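Local coordinates for protein Sqt1 (PDB 4ZOY) that probably captures a newly made ribosomal protein as its dedicated chaperone during ribosome biogenesis, using an eight-bladed WD40 beta-propeller, at residues S328-S333 with G346-S351; G369-D374 with L395-M400; G271-V276 with A322-Q327; G250-V255 with V264-A269; G402-W407 with G455-F460. All coordinates share one frame; numbering follows the deposited sequence. Where two conformers were deposited one is given.

Contact 1 (S328-S333 with G346-S351)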
# COMPACT_ATOMS: atom_id res chain seq x y z
N SER A 328 -13.32 -15.82 -3.66
CA SER A 328 -14.60 -15.67 -4.35
C SER A 328 -14.98 -14.24 -4.70
O SER A 328 -15.98 -14.01 -5.37
CB SER A 328 -15.72 -16.30 -3.51
OG SER A 328 -15.97 -15.54 -2.33
N ASP A 329 -14.19 -13.27 -4.25
CA ASP A 329 -14.52 -11.88 -4.48
C ASP A 329 -13.21 -11.10 -4.65
O ASP A 329 -12.13 -11.68 -4.51
CB ASP A 329 -15.37 -11.33 -3.32
CG ASP A 329 -16.27 -10.17 -3.72
OD1 ASP A 329 -16.02 -9.48 -4.73
OD2 ASP A 329 -17.25 -9.92 -2.98
N ASN A 330 -13.34 -9.81 -4.95
CA ASN A 330 -12.21 -8.94 -5.29
C ASN A 330 -10.96 -9.19 -4.46
O ASN A 330 -11.01 -9.25 -3.23
CB ASN A 330 -12.61 -7.47 -5.12
CG ASN A 330 -13.69 -7.03 -6.10
OD1 ASN A 330 -14.20 -7.81 -6.90
ND2 ASN A 330 -14.05 -5.75 -6.04
N ILE A 331 -9.83 -9.33 -5.15
CA ILE A 331 -8.55 -9.36 -4.46
C ILE A 331 -8.11 -7.91 -4.24
O ILE A 331 -7.71 -7.22 -5.18
CB ILE A 331 -7.49 -10.12 -5.25
CG1 ILE A 331 -7.96 -11.57 -5.51
CG2 ILE A 331 -6.15 -10.07 -4.50
CD1 ILE A 331 -8.38 -12.33 -4.26
N GLU A 332 -8.23 -7.45 -3.01
CA GLU A 332 -7.99 -6.05 -2.72
C GLU A 332 -6.57 -5.78 -2.26
O GLU A 332 -6.14 -4.62 -2.23
CB GLU A 332 -8.98 -5.54 -1.67
CG GLU A 332 -10.42 -5.42 -2.19
CD GLU A 332 -10.59 -4.30 -3.22
OE1 GLU A 332 -9.65 -3.50 -3.42
OE2 GLU A 332 -11.68 -4.22 -3.84
N SER A 333 -5.83 -6.83 -1.91
CA SER A 333 -4.48 -6.65 -1.42
C SER A 333 -3.62 -7.88 -1.74
O SER A 333 -4.06 -9.00 -1.52
CB SER A 333 -4.51 -6.36 0.09
OG SER A 333 -3.20 -6.16 0.57
N GLY A 346 -5.45 -10.93 -0.07
CA GLY A 346 -6.61 -10.65 0.78
C GLY A 346 -7.80 -10.31 -0.08
O GLY A 346 -7.70 -9.55 -1.03
N SER A 347 -8.96 -10.89 0.27
CA SER A 347 -10.15 -10.76 -0.55
C SER A 347 -11.27 -10.02 0.16
O SER A 347 -11.37 -10.04 1.39
CB SER A 347 -10.65 -12.16 -0.95
OG SER A 347 -11.87 -12.10 -1.67
N THR A 348 -12.14 -9.40 -0.64
CA THR A 348 -13.39 -8.83 -0.16
C THR A 348 -14.25 -9.86 0.58
O THR A 348 -15.07 -9.50 1.43
CB THR A 348 -14.15 -8.21 -1.35
OG1 THR A 348 -13.34 -7.18 -1.92
CG2 THR A 348 -15.49 -7.62 -0.93
N ASP A 349 -14.05 -11.15 0.29
CA ASP A 349 -14.87 -12.18 0.92
C ASP A 349 -14.41 -12.55 2.34
O ASP A 349 -14.98 -13.45 2.96
CB ASP A 349 -14.95 -13.43 0.04
CG ASP A 349 -13.65 -14.21 -0.05
OD1 ASP A 349 -12.68 -13.96 0.70
OD2 ASP A 349 -13.61 -15.13 -0.90
N GLY A 350 -13.39 -11.86 2.84
CA GLY A 350 -12.92 -12.09 4.20
C GLY A 350 -11.76 -13.06 4.37
O GLY A 350 -11.26 -13.25 5.48
N SER A 351 -11.32 -13.68 3.27
CA SER A 351 -10.28 -14.69 3.35
C SER A 351 -8.92 -14.17 2.92
O SER A 351 -8.82 -13.17 2.20
CB SER A 351 -10.62 -15.90 2.48
OG SER A 351 -10.56 -15.56 1.10
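Gly346 forms the tight end of this contact, where its carbonyl O takes the N-H of Glu332 at 2.9 Å and, more weakly, that of Ser333. Its own N returns a bond of 2.8 Å to Ser333 O. Gly346 thus faces both Glu332 and Ser333 across a classic beta bulge. One step on, Thr348 N reaches Asn330 O at 2.8 Å, in the plane of that carbonyl. Ser347 suits its buried place because a small hydroxyl can bond to both segments at once. With OG anti to the backbone N (chi1 176°), it donates to Asp329 O at 2.9 Å from well above the carbonyl plane (68°) and accepts from Asp349 N in an ST turn. On the same face, Ile331 CD1 rests against Ser347 CB at 4.0 Å.

Toward solvent, side-chain bonds take over from backbone ones. Asp349 holds the exposed Ser328 through OD2, which accepts from Ser328 OG at 2.8 Å on its anti side and from Ser328 N at 2.9 Å. The other oxygen, OD1, takes both N and OG of Ser351, the first of these closing an Asx turn. With all four donors in place, the carboxylate can hardly rotate and is probably kept ionised. The looser part lies round Thr348: Asp329 merely slants past it, OD2 3.5 Å from Thr348 CG2, while Glu332 lays its CG beside Thr348 OG1. A bulged hairpin followed by a type I turn from Ser347 to Gly350, pinned by an aspartate, builds the inner strands of a WD40 propeller blade.

Contact 2 (G369-D374 with L395-M400)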
# COMPACT_ATOMS: atom_id res chain seq x y z
N GLY A 369 -12.39 -16.74 6.41
CA GLY A 369 -12.83 -16.01 7.58
C GLY A 369 -11.72 -15.36 8.38
O GLY A 369 -11.86 -15.14 9.59
N ALA A 370 -10.61 -15.05 7.72
CA ALA A 370 -9.51 -14.33 8.36
C ALA A 370 -10.02 -13.02 8.96
O ALA A 370 -9.56 -12.60 10.02
CB ALA A 370 -8.40 -14.05 7.34
N HIS A 371 -10.97 -12.39 8.27
CA HIS A 371 -11.66 -11.24 8.84
C HIS A 371 -13.16 -11.45 8.77
O HIS A 371 -13.92 -10.59 8.29
CB HIS A 371 -11.20 -9.95 8.15
CG HIS A 371 -9.82 -9.56 8.56
ND1 HIS A 371 -9.56 -8.73 9.63
CD2 HIS A 371 -8.61 -9.94 8.08
CE1 HIS A 371 -8.26 -8.62 9.80
NE2 HIS A 371 -7.65 -9.35 8.87
N ALA A 372 -13.57 -12.61 9.28
CA ALA A 372 -14.95 -13.06 9.20
C ALA A 372 -15.43 -13.02 7.74
O ALA A 372 -14.72 -13.50 6.86
CB ALA A 372 -15.85 -12.22 10.10
N GLU A 373 -16.59 -12.44 7.48
CA GLU A 373 -17.06 -12.31 6.11
C GLU A 373 -16.96 -10.87 5.63
O GLU A 373 -17.60 -10.48 4.65
CB GLU A 373 -18.50 -12.82 5.97
CG GLU A 373 -18.64 -14.35 6.07
CD GLU A 373 -18.33 -14.89 7.46
OE1 GLU A 373 -19.04 -14.52 8.42
OE2 GLU A 373 -17.37 -15.69 7.59
N ASP A 374 -16.14 -10.08 6.32
CA ASP A 374 -15.91 -8.68 5.97
C ASP A 374 -14.64 -8.55 5.14
O ASP A 374 -13.73 -9.37 5.28
CB ASP A 374 -15.80 -7.81 7.23
CG ASP A 374 -17.02 -7.91 8.12
OD1 ASP A 374 -18.09 -7.44 7.71
OD2 ASP A 374 -16.90 -8.46 9.24
N LEU A 395 2.65 -12.25 8.64
CA LEU A 395 1.78 -11.39 7.84
C LEU A 395 0.81 -10.66 8.73
O LEU A 395 0.12 -11.27 9.55
CB LEU A 395 1.01 -12.23 6.81
CG LEU A 395 0.15 -11.43 5.83
CD1 LEU A 395 1.02 -10.94 4.68
CD2 LEU A 395 -1.01 -12.27 5.31
N THR A 396 0.75 -9.34 8.56
CA THR A 396 -0.26 -8.54 9.26
C THR A 396 -1.39 -8.20 8.31
O THR A 396 -1.16 -7.86 7.15
CB THR A 396 0.36 -7.25 9.80
OG1 THR A 396 1.49 -7.60 10.59
CG2 THR A 396 -0.63 -6.48 10.69
N SER A 397 -2.63 -8.31 8.80
CA SER A 397 -3.79 -8.01 7.98
C SER A 397 -4.77 -7.10 8.74
O SER A 397 -4.81 -7.10 9.97
CB SER A 397 -4.50 -9.29 7.54
OG SER A 397 -5.04 -9.98 8.66
N CYS A 398 -5.57 -6.33 8.00
CA CYS A 398 -6.66 -5.59 8.64
C CYS A 398 -7.91 -5.73 7.79
O CYS A 398 -7.83 -6.02 6.60
CB CYS A 398 -6.28 -4.11 8.83
SG CYS A 398 -6.26 -3.12 7.31
N GLY A 399 -9.06 -5.53 8.42
CA GLY A 399 -10.31 -5.79 7.73
C GLY A 399 -11.44 -4.91 8.17
O GLY A 399 -11.36 -4.19 9.17
N MET A 400 -12.53 -5.00 7.41
CA MET A 400 -13.72 -4.23 7.73
C MET A 400 -14.49 -4.83 8.90
O MET A 400 -15.54 -4.32 9.27
CB MET A 400 -14.61 -4.12 6.50
CG MET A 400 -14.01 -3.24 5.42
SD MET A 400 -13.73 -1.54 5.97
CE MET A 400 -15.40 -0.92 6.08
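The imidazole of His371 meets strand 395-399 in two ways, by an edge and by a face. At the edge, NE2 and Ser397 OG share a nearly straight hydrogen bond of 2.7 Å (167°), lying in the ring plane. Ser397 brings its hydroxyl there by turning OG between its backbone N and carbonyl carbon (chi1 65°). One face of the ring lies against the peptide between Cys398 and Gly399: CE1 of His371 is 3.5 Å from Cys398 C, and Gly399 CA stands over the face, 4.0 Å from the ring centroid. Glycine fits here because a bare backbone lets the flat ring settle so close.

This is the structural tetrad of WD40 repeats. Ser397 OG is also bonded to Trp407 NE1, and His371 ND1 to Asp401 OD1, so each ring nitrogen has a partner and the rotation of the imidazole is fixed. The histidine thereby ties the loop leading into the blade to the second strand and the turn after it, and through Ser397 to Trp407 on the third.

Beyond the ring, a type II' turn from His371 to Asp374 swings the chain back to the strand end. There Asp374 CB packs on Met400 CB at 3.9 Å, while the carboxylate of Asp374 bonds Gln452 NE2 through OD1.

Contact 3 (G271-V276 with A322-Q327)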
# COMPACT_ATOMS: atom_id res chain seq x y z
N GLY A 271 -12.03 -13.02 -7.28
CA GLY A 271 -10.95 -13.72 -6.63
C GLY A 271 -9.77 -14.03 -7.54
O GLY A 271 -8.88 -14.79 -7.16
N GLN A 272 -9.76 -13.44 -8.73
CA GLN A 272 -8.74 -13.82 -9.71
C GLN A 272 -7.41 -13.14 -9.47
O GLN A 272 -7.36 -11.96 -9.10
CB GLN A 272 -9.21 -13.52 -11.13
CG GLN A 272 -10.37 -14.40 -11.58
CD GLN A 272 -10.55 -14.37 -13.08
OE1 GLN A 272 -9.75 -14.94 -13.83
NE2 GLN A 272 -11.59 -13.69 -13.54
N ILE A 273 -6.35 -13.92 -9.67
CA ILE A 273 -4.99 -13.43 -9.60
C ILE A 273 -4.26 -13.90 -10.85
O ILE A 273 -4.42 -15.04 -11.27
CB ILE A 273 -4.25 -13.96 -8.36
CG1 ILE A 273 -4.96 -13.52 -7.08
CG2 ILE A 273 -2.79 -13.47 -8.36
CD1 ILE A 273 -4.53 -14.28 -5.87
N LYS A 274 -3.49 -13.01 -11.47
CA LYS A 274 -2.64 -13.38 -12.61
C LYS A 274 -1.19 -13.10 -12.27
O LYS A 274 -0.88 -12.04 -11.71
CB LYS A 274 -3.04 -12.63 -13.88
CG LYS A 274 -4.48 -12.80 -14.32
CD LYS A 274 -4.68 -14.16 -14.96
CE LYS A 274 -6.13 -14.39 -15.34
NZ LYS A 274 -6.28 -15.69 -16.08
N ILE A 275 -0.30 -14.03 -12.61
CA ILE A 275 1.14 -13.87 -12.44
C ILE A 275 1.77 -13.65 -13.81
O ILE A 275 1.60 -14.48 -14.70
CB ILE A 275 1.79 -15.10 -11.77
CG1 ILE A 275 1.03 -15.48 -10.50
CG2 ILE A 275 3.27 -14.82 -11.46
CD1 ILE A 275 0.94 -14.37 -9.44
N VAL A 276 2.48 -12.53 -13.98
CA VAL A 276 3.04 -12.15 -15.28
C VAL A 276 4.54 -11.93 -15.15
O VAL A 276 5.02 -11.34 -14.19
CB VAL A 276 2.38 -10.86 -15.82
CG1 VAL A 276 2.99 -10.44 -17.14
CG2 VAL A 276 0.88 -11.07 -15.98
N ALA A 322 1.00 -18.03 -14.29
CA ALA A 322 0.03 -18.69 -13.45
C ALA A 322 -1.22 -17.85 -13.33
O ALA A 322 -1.16 -16.71 -13.55
CB ALA A 322 0.60 -18.99 -12.09
N SER A 323 -2.34 -18.60 -13.18
CA SER A 323 -3.62 -17.95 -12.94
C SER A 323 -4.24 -18.61 -11.72
O SER A 323 -4.17 -19.82 -11.58
CB SER A 323 -4.55 -18.08 -14.15
OG SER A 323 -4.06 -17.36 -15.26
N LEU A 324 -4.80 -17.81 -10.91
CA LEU A 324 -5.40 -18.26 -9.68
C LEU A 324 -6.77 -17.77 -9.32
O LEU A 324 -7.08 -16.65 -9.39
CB LEU A 324 -4.49 -17.95 -8.47
CG LEU A 324 -3.00 -18.18 -8.64
CD1 LEU A 324 -2.19 -17.46 -7.58
CD2 LEU A 324 -2.70 -19.64 -8.57
N GLN A 325 -7.56 -18.70 -8.80
CA GLN A 325 -8.89 -18.37 -8.36
C GLN A 325 -9.56 -19.32 -7.41
O GLN A 325 -10.40 -20.24 -7.81
CB GLN A 325 -9.80 -18.14 -9.57
CG GLN A 325 -11.17 -17.53 -9.29
CD GLN A 325 -12.07 -17.42 -10.50
OE1 GLN A 325 -11.87 -18.06 -11.50
NE2 GLN A 325 -13.04 -16.58 -10.41
N ILE A 326 -9.04 -19.08 -6.20
CA ILE A 326 -9.37 -19.78 -4.99
C ILE A 326 -10.34 -18.99 -4.17
O ILE A 326 -11.12 -19.48 -3.58
CB ILE A 326 -8.09 -19.95 -4.11
CG1 ILE A 326 -7.04 -20.80 -4.80
CG2 ILE A 326 -8.40 -20.52 -2.74
CD1 ILE A 326 -7.48 -22.20 -5.16
N GLN A 327 -10.21 -17.72 -4.12
CA GLN A 327 -11.14 -16.90 -3.38
C GLN A 327 -12.32 -16.48 -4.25
O GLN A 327 -12.34 -16.77 -5.45
CB GLN A 327 -10.40 -15.69 -2.81
CG GLN A 327 -9.30 -16.13 -1.87
CD GLN A 327 -8.17 -15.13 -1.77
OE1 GLN A 327 -7.37 -15.00 -2.69
NE2 GLN A 327 -8.08 -14.44 -0.63
O HOH W 1 -7.86 -16.37 -5.15
O HOH W 2 -7.53 -16.34 -12.61
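Ile273 and Leu324 exchange a pair of backbone hydrogen bonds, Ile273 N to Leu324 O and Leu324 N to Ile273 O, both 2.8 Å. A third follows from Ile275 N to Ala322 O at 3.0 Å. These join the two outer strands of a WD40 propeller blade, antiparallel at 168° although a long excursion of the chain separates them. Between the two hydrogen-bonded pairs lies the non-hydrogen-bonded pair Lys274 and Ser323. The lysine bends at chi2 (-75°), and its long chain suits the place because NZ can reach out to donate to Arg245 O. NZ also lies 2.9 Å from Ser323 OG, but Ser323 has two conformers, so that bond is tentative.

Water extends the grip beyond the Ile273-Leu324 pair. One molecule donates to Gly271 O at 2.8 Å and to Gln327 OE1 while accepting from Gln327 N; Gln327 NE2 turns to Ala345 O and Ser351 OG. Gly271 takes a left-handed backbone shape and, lacking a side chain, lets its CA approach Gln327 O.

On one face of the sheet the packing is apolar. CB of Ile273 meets CB of Leu324 at 4.0 Å, and CG1 of Ile275 touches Ala322 CB at 3.9 Å. Branched and small residues suit this side, because strands 342-347 and 352-356 of the next blade cover it with Leu343, Ala345 and Phe355. On the other face, Gln272 and Gln325 slant across each other with their amides stacked, the planes 19° apart. Gln325 NE2 is bonded to Gly270 O, and Gln272 CG lies 3.6 Å from Gln325 CD.

Contact 4 (G250-V255 with V264-A269)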
# COMPACT_ATOMS: atom_id res chain seq x y z
N GLY A 250 -14.52 -7.62 -14.62
CA GLY A 250 -14.91 -6.85 -13.45
C GLY A 250 -13.78 -5.94 -12.97
O GLY A 250 -14.00 -5.07 -12.14
N GLY A 251 -12.58 -6.17 -13.49
CA GLY A 251 -11.48 -5.25 -13.22
C GLY A 251 -10.37 -5.74 -12.32
O GLY A 251 -10.47 -6.77 -11.66
N LEU A 252 -9.28 -4.99 -12.31
CA LEU A 252 -8.14 -5.25 -11.43
C LEU A 252 -8.06 -4.19 -10.33
O LEU A 252 -8.33 -3.02 -10.58
CB LEU A 252 -6.83 -5.28 -12.22
CG LEU A 252 -6.72 -6.40 -13.25
CD1 LEU A 252 -5.44 -6.18 -14.08
CD2 LEU A 252 -6.72 -7.79 -12.61
N PHE A 253 -7.66 -4.62 -9.13
CA PHE A 253 -7.74 -3.78 -7.94
C PHE A 253 -6.48 -3.78 -7.09
O PHE A 253 -6.34 -2.96 -6.18
CB PHE A 253 -8.92 -4.21 -7.08
CG PHE A 253 -10.24 -4.15 -7.80
CD1 PHE A 253 -10.78 -2.92 -8.14
CD2 PHE A 253 -10.90 -5.30 -8.18
CE1 PHE A 253 -11.98 -2.84 -8.83
CE2 PHE A 253 -12.11 -5.23 -8.86
CZ PHE A 253 -12.64 -3.99 -9.19
N SER A 254 -5.56 -4.70 -7.38
CA SER A 254 -4.33 -4.81 -6.59
C SER A 254 -3.17 -5.30 -7.45
O SER A 254 -3.37 -5.93 -8.49
CB SER A 254 -4.54 -5.73 -5.38
OG SER A 254 -4.99 -7.02 -5.81
N VAL A 255 -1.95 -5.00 -7.00
CA VAL A 255 -0.75 -5.33 -7.76
C VAL A 255 0.43 -5.39 -6.79
O VAL A 255 0.49 -4.64 -5.82
CB VAL A 255 -0.51 -4.30 -8.90
CG1 VAL A 255 -0.26 -2.90 -8.35
CG2 VAL A 255 0.66 -4.73 -9.80
N VAL A 264 5.23 -9.96 -11.72
CA VAL A 264 4.23 -9.11 -11.12
C VAL A 264 2.95 -9.93 -10.93
O VAL A 264 2.59 -10.74 -11.79
CB VAL A 264 3.98 -7.84 -11.98
CG1 VAL A 264 3.55 -8.20 -13.40
CG2 VAL A 264 2.95 -6.92 -11.33
N ALA A 265 2.30 -9.74 -9.78
CA ALA A 265 0.98 -10.33 -9.51
C ALA A 265 -0.06 -9.24 -9.57
O ALA A 265 0.14 -8.16 -9.01
CB ALA A 265 0.96 -11.00 -8.15
N VAL A 266 -1.17 -9.52 -10.25
CA VAL A 266 -2.31 -8.60 -10.25
C VAL A 266 -3.51 -9.34 -9.69
O VAL A 266 -3.66 -10.55 -9.87
CB VAL A 266 -2.65 -8.03 -11.65
CG1 VAL A 266 -1.44 -7.29 -12.21
CG2 VAL A 266 -3.08 -9.14 -12.63
N GLY A 267 -4.34 -8.62 -8.96
CA GLY A 267 -5.50 -9.21 -8.31
C GLY A 267 -6.73 -8.43 -8.68
O GLY A 267 -6.69 -7.21 -8.81
N GLY A 268 -7.83 -9.14 -8.87
CA GLY A 268 -9.03 -8.46 -9.31
C GLY A 268 -10.33 -9.12 -8.92
O GLY A 268 -10.39 -9.85 -7.94
N ALA A 269 -11.35 -8.85 -9.71
CA ALA A 269 -12.70 -9.34 -9.43
C ALA A 269 -12.76 -10.86 -9.41
O ALA A 269 -11.95 -11.55 -10.04
CB ALA A 269 -13.67 -8.78 -10.46
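The first two strands of a WD40 blade, next to the propeller's central channel, form a hairpin that begins here with a classic beta bulge. Its centre is Gly267 O, which accepts from two successive residues: Phe253 N at 2.8 Å, almost perfectly straight (177°), and Ser254 N at 3.1 Å. In return, Gly267 N donates to Ser254 O at 2.9 Å. Nearer the hairpin's open end, Ala269 N reaches Gly251 O at 3.0 Å.

Glycines suit this bulge. Ser254 OG, turned between its backbone N and carbonyl carbon (chi1 57°), lies 3.4 Å from Gly267 CA, over a spot with no side chain to obstruct it. Bare Gly268 likewise lets Leu252 and the Phe253 ring draw near. The phenyl ring turns its edge to Ala269 N, whereas the methyl of Ala269 sits against Gly250 CA at 3.8 Å.

The opposite side of the sheet from Ser254 is oily. Leu252 CD2 crosses onto Val266 CG2 at 3.9 Å, and further along Val255 CG2 meets Val264 CG2 at only 3.5 Å. Valine favours the extended backbone of a strand. Leu252, Val255 and Val266 all pack on Val208 of the preceding blade.

Both neighbouring blades are met by packing and by hydrogen bonds: the backbone of Leu252 bonds with Ser209 on one side, and Gly268 and Ser254 OG with Ile331 on the other. Within the hairpin, two N-H groups sharing the carbonyl of Gly267, with Gly267 N returning a bond to Ser254 O, fix the bulge.

Contact 5 (G402-W407 with G455-F460)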
# COMPACT_ATOMS: atom_id res chain seq x y z
N GLY A 402 -13.09 -4.61 11.65
CA GLY A 402 -12.56 -3.73 12.67
C GLY A 402 -11.38 -4.30 13.44
O GLY A 402 -10.97 -3.73 14.45
N VAL A 403 -10.81 -5.39 12.94
CA VAL A 403 -9.73 -6.08 13.64
C VAL A 403 -8.45 -6.10 12.82
O VAL A 403 -8.48 -6.13 11.58
CB VAL A 403 -10.15 -7.52 14.00
CG1 VAL A 403 -9.11 -8.19 14.88
CG2 VAL A 403 -11.51 -7.51 14.71
N VAL A 404 -7.31 -6.01 13.51
CA VAL A 404 -6.00 -6.22 12.91
C VAL A 404 -5.49 -7.56 13.41
O VAL A 404 -5.62 -7.88 14.59
CB VAL A 404 -5.01 -5.11 13.28
CG1 VAL A 404 -3.65 -5.35 12.60
CG2 VAL A 404 -5.57 -3.76 12.91
N ARG A 405 -4.95 -8.37 12.51
CA ARG A 405 -4.46 -9.69 12.90
C ARG A 405 -3.06 -9.94 12.39
O ARG A 405 -2.62 -9.31 11.43
CB ARG A 405 -5.41 -10.78 12.40
CG ARG A 405 -6.77 -10.77 13.09
CD ARG A 405 -7.62 -12.00 12.83
NE ARG A 405 -8.78 -11.95 13.72
CZ ARG A 405 -9.94 -11.39 13.40
NH1 ARG A 405 -10.13 -10.86 12.20
NH2 ARG A 405 -10.93 -11.36 14.29
N ARG A 406 -2.35 -10.86 13.04
CA ARG A 406 -1.07 -11.25 12.51
C ARG A 406 -1.02 -12.76 12.43
O ARG A 406 -1.51 -13.47 13.33
CB ARG A 406 0.08 -10.72 13.33
CG ARG A 406 1.40 -11.06 12.65
CD ARG A 406 2.50 -10.33 13.25
NE ARG A 406 2.42 -8.90 13.02
CZ ARG A 406 3.10 -8.02 13.75
NH1 ARG A 406 3.84 -8.44 14.77
NH2 ARG A 406 3.04 -6.73 13.47
N TRP A 407 -0.45 -13.24 11.34
CA TRP A 407 -0.50 -14.64 10.96
C TRP A 407 0.89 -15.20 10.76
O TRP A 407 1.77 -14.52 10.22
CB TRP A 407 -1.29 -14.81 9.66
CG TRP A 407 -2.61 -14.12 9.65
CD1 TRP A 407 -2.86 -12.85 9.23
CD2 TRP A 407 -3.85 -14.68 10.06
NE1 TRP A 407 -4.20 -12.58 9.36
CE2 TRP A 407 -4.83 -13.68 9.88
CE3 TRP A 407 -4.24 -15.92 10.58
CZ2 TRP A 407 -6.17 -13.89 10.19
CZ3 TRP A 407 -5.56 -16.12 10.89
CH2 TRP A 407 -6.52 -15.12 10.69
N GLY A 455 -17.63 1.32 11.36
CA GLY A 455 -16.17 1.35 11.39
C GLY A 455 -15.52 0.54 10.28
O GLY A 455 -15.96 0.55 9.13
N GLY A 456 -14.47 -0.19 10.65
CA GLY A 456 -13.65 -0.92 9.70
C GLY A 456 -12.25 -0.33 9.64
O GLY A 456 -12.08 0.89 9.69
N VAL A 457 -11.24 -1.19 9.54
CA VAL A 457 -9.86 -0.70 9.46
C VAL A 457 -9.45 -0.51 8.00
O VAL A 457 -9.44 -1.46 7.23
CB VAL A 457 -8.87 -1.66 10.13
CG1 VAL A 457 -7.49 -1.02 10.21
CG2 VAL A 457 -9.38 -2.05 11.52
N LEU A 458 -9.15 0.74 7.65
CA LEU A 458 -8.88 1.10 6.25
C LEU A 458 -7.40 1.04 5.88
O LEU A 458 -7.05 1.05 4.70
CB LEU A 458 -9.42 2.50 5.94
CG LEU A 458 -10.93 2.66 6.12
CD1 LEU A 458 -11.36 4.10 5.86
CD2 LEU A 458 -11.71 1.68 5.23
N GLY A 459 -6.52 0.98 6.88
CA GLY A 459 -5.10 0.93 6.59
C GLY A 459 -4.30 0.81 7.86
O GLY A 459 -4.85 0.94 8.97
N PHE A 460 -3.00 0.55 7.72
CA PHE A 460 -2.09 0.54 8.84
C PHE A 460 -0.65 0.68 8.37
O PHE A 460 -0.33 0.45 7.20
CB PHE A 460 -2.24 -0.74 9.69
CG PHE A 460 -1.86 -2.01 8.97
CD1 PHE A 460 -0.54 -2.44 8.98
CD2 PHE A 460 -2.81 -2.76 8.31
CE1 PHE A 460 -0.17 -3.60 8.31
CE2 PHE A 460 -2.46 -3.92 7.64
CZ PHE A 460 -1.13 -4.34 7.65
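Val457 CG2 presses on the flank of the Gly402 peptide, 3.6 Å from Gly402 C, and also comes within 3.9 Å of Val403 N. The other methyl, CG1, lies anti to the backbone N (chi1 -172°) and faces Val404 CG2 at 4.3 Å. The two branches therefore split the work: one lies on the turn and the other on the strand that follows. Glycine suits position 402 because the backbone there is left-handed (phi 86°), and a side chain would press on the carbonyl O of the residue before; Gly456 CA comes 4.2 Å from Gly402 N.

Around this core, Thr471 touches both Val404 and Val457, and Cys398 packs on Val457 from strand 394-399. The turn itself is steadied by Asp401, which accepts from Val403 N through OD1 and forms a salt bridge to Arg405 NH1 through OD2. Arg405 has a second salt bridge to Glu444, and Val403 CG1 lies over one face of its guanidinium, 3.6 Å above the centre.

No hydrogen bond crosses between the segments. These two pieces of successive blades meet through nonpolar contact, while polar links such as Lys378 NZ to Phe460 O join the blades nearby.

In the fold
The five contacts follow the propeller round through four successive blades. Contacts 4 and 3 share one blade, their centres 9 Å apart, with strands 263-268 and 273-277 running side by side. Contact 1 opens the next blade, its centre 11 Å from that of contact 4 and 12 Å from that of contact 3, which it touches where Ile331 CG1 packs 3.7 Å from Gln272 O. Going forward, Gly350 O of contact 1 lies 2.9 Å from His371 N of contact 2. Contacts 2 and 5 are about 7 Å apart between centres and share a sheet, and contact 5 passes on to the closing blade, which includes N-terminal strand 9-11. The centres of contacts 3 and 5 lie about 24 Å apart.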